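Local coordinates for M64R (Myxoma virus, PDB 5CZ3), which probably acts as a host-range factor of the poxvirus C7 family, supporting multiplication of the virus in different cell types, at residues A[110-113]-A[114-117]. Sequence-based numbering, arbitrary orientation.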
ATOM      1  N   SER A 110       1.605  -0.123 -17.984  1.00 66.25           N
ATOM      2  CA  SER A 110       2.904   0.532 -17.899  1.00 62.67           C
ATOM      3  C   SER A 110       3.214   0.949 -16.463  1.00 57.00           C
ATOM      4  O   SER A 110       4.374   1.132 -16.094  1.00 55.05           O
ATOM      5  CB  SER A 110       2.947   1.748 -18.824  1.00 65.03           C
ATOM      6  OG  SER A 110       1.818   2.580 -18.619  1.00 65.45           O
ATOM      7  N   TYR A 111       2.163   1.096 -15.662  1.00 55.01           N
ATOM      8  CA  TYR A 111       2.297   1.428 -14.250  1.00 50.93           C
ATOM      9  C   TYR A 111       2.051   0.223 -13.346  1.00 49.96           C
ATOM     10  O   TYR A 111       2.829  -0.044 -12.434  1.00 48.01           O
ATOM     11  CB  TYR A 111       1.331   2.554 -13.878  1.00 50.21           C
ATOM     12  CG  TYR A 111       1.851   3.940 -14.177  1.00 50.73           C
ATOM     13  CD1 TYR A 111       3.214   4.206 -14.185  1.00 50.06           C
ATOM     14  CD2 TYR A 111       0.979   4.987 -14.445  1.00 52.23           C
ATOM     15  CE1 TYR A 111       3.694   5.475 -14.454  1.00 50.71           C
ATOM     16  CE2 TYR A 111       1.448   6.259 -14.716  1.00 52.65           C
ATOM     17  CZ  TYR A 111       2.806   6.497 -14.719  1.00 51.94           C
ATOM     18  OH  TYR A 111       3.276   7.761 -14.986  1.00 53.06           O
ATOM     19  N   THR A 112       0.968  -0.503 -13.597  1.00 52.92           N
ATOM     20  CA  THR A 112       0.560  -1.584 -12.704  1.00 53.70           C
ATOM     21  C   THR A 112       1.539  -2.755 -12.708  1.00 56.04           C
ATOM     22  O   THR A 112       1.638  -3.488 -11.724  1.00 54.87           O
ATOM     23  CB  THR A 112      -0.843  -2.113 -13.061  1.00 55.22           C
ATOM     24  OG1 THR A 112      -0.804  -2.761 -14.338  1.00 57.94           O
ATOM     25  CG2 THR A 112      -1.850  -0.974 -13.093  1.00 55.61           C
ATOM     26  N   ASP A 113       2.261  -2.928 -13.812  1.00 60.05           N
ATOM     27  CA  ASP A 113       3.201  -4.039 -13.937  1.00 61.53           C
ATOM     28  C   ASP A 113       4.450  -3.840 -13.088  1.00 58.92           C
ATOM     29  O   ASP A 113       5.171  -4.796 -12.812  1.00 60.06           O
ATOM     30  CB  ASP A 113       3.607  -4.247 -15.397  1.00 66.24           C
ATOM     31  CG  ASP A 113       2.487  -4.826 -16.237  1.00 72.06           C
ATOM     32  OD1 ASP A 113       1.486  -5.293 -15.655  1.00 73.97           O
ATOM     33  OD2 ASP A 113       2.609  -4.816 -17.481  1.00 76.53           O
ATOM     34  N   VAL A 114       4.715  -2.604 -12.679  1.00 56.44           N
ATOM     35  CA  VAL A 114       5.887  -2.341 -11.853  1.00 53.47           C
ATOM     36  C   VAL A 114       5.509  -2.031 -10.407  1.00 50.38           C
ATOM     37  O   VAL A 114       6.359  -1.637  -9.608  1.00 49.55           O
ATOM     38  CB  VAL A 114       6.743  -1.188 -12.422  1.00 53.67           C
ATOM     39  CG1 VAL A 114       7.514  -1.658 -13.649  1.00 56.29           C
ATOM     40  CG2 VAL A 114       5.886   0.017 -12.748  1.00 53.69           C
ATOM     41  N   TYR A 115       4.234  -2.213 -10.071  1.00 48.56           N
ATOM     42  CA  TYR A 115       3.824  -2.227  -8.672  1.00 45.92           C
ATOM     43  C   TYR A 115       4.479  -3.424  -7.995  1.00 45.12           C
ATOM     44  O   TYR A 115       4.637  -4.477  -8.614  1.00 46.65           O
ATOM     45  CB  TYR A 115       2.302  -2.319  -8.521  1.00 45.70           C
ATOM     46  CG  TYR A 115       1.514  -1.084  -8.907  1.00 45.08           C
ATOM     47  CD1 TYR A 115       2.143   0.130  -9.154  1.00 43.53           C
ATOM     48  CD2 TYR A 115       0.126  -1.135  -9.005  1.00 45.68           C
ATOM     49  CE1 TYR A 115       1.408   1.257  -9.504  1.00 44.10           C
ATOM     50  CE2 TYR A 115      -0.612  -0.020  -9.351  1.00 45.63           C
ATOM     51  CZ  TYR A 115       0.029   1.173  -9.599  1.00 45.11           C
ATOM     52  OH  TYR A 115      -0.712   2.280  -9.941  1.00 45.74           O
ATOM     53  N   PRO A 116       4.864  -3.276  -6.722  1.00 42.54           N
ATOM     54  CA  PRO A 116       5.419  -4.434  -6.015  1.00 42.63           C
ATOM     55  C   PRO A 116       4.325  -5.414  -5.591  1.00 43.39           C
ATOM     56  O   PRO A 116       3.173  -5.015  -5.406  1.00 42.37           O
ATOM     57  CB  PRO A 116       6.104  -3.805  -4.802  1.00 40.87           C
ATOM     58  CG  PRO A 116       5.325  -2.563  -4.547  1.00 39.99           C
ATOM     59  CD  PRO A 116       4.893  -2.056  -5.898  1.00 40.69           C
ATOM     60  N   THR A 117       4.687  -6.686  -5.448  1.00 44.78           N
ATOM     61  CA  THR A 117       3.732  -7.717  -5.061  1.00 45.68           C
ATOM     62  C   THR A 117       4.206  -8.449  -3.812  1.00 46.51           C
ATOM     63  O   THR A 117       5.330  -8.949  -3.764  1.00 47.62           O
ATOM     64  CB  THR A 117       3.509  -8.733  -6.195  1.00 48.51           C
ATOM     65  OG1 THR A 117       3.107  -8.043  -7.383  1.00 48.78           O
ATOM     66  CG2 THR A 117       2.437  -9.740  -5.809  1.00 50.16           C
TER
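Tyr115 folds its phenol ring back over the backbone of Tyr111 and Thr112. The CA of Thr112 sits 3.8 Å from the centroid of the Tyr115 ring, a CH-pi contact over the face, and Tyr111 O approaches that same face near CD1. CG of Tyr115 stands beside its own backbone N (chi1 -71°), which turns the ring back toward the helix; CG2 of Thr112 lies on the same side of the ring, beyond its rim, 4.1 Å from CE2 of Tyr115. A type I beta turn from Thr112 to Tyr115 makes this return possible, though its closing bond, Tyr115 N to Thr112 O, is weak at 3.3 Å. One residue earlier, Val114 N donates to Tyr111 O (3.2 Å, 152° at the hydrogen). The same carbonyl oxygen meets a methyl: Val114 CG2, set between its backbone N and carbonyl carbon, comes within 3.1 Å of Tyr111 O and 3.8 Å of Ser110 O. The hydroxyl of the buried Tyr115 is hydrogen-bonded to Ser32 OG and Ser105 N, while Tyr111 OH is hydrogen-bonded to Glu5 OE2. Within the beta-sandwich, the turn takes the chain from helix 109-112 through Pro116, packed on Cys35, into strand 117-121, which runs parallel to strand 34-40.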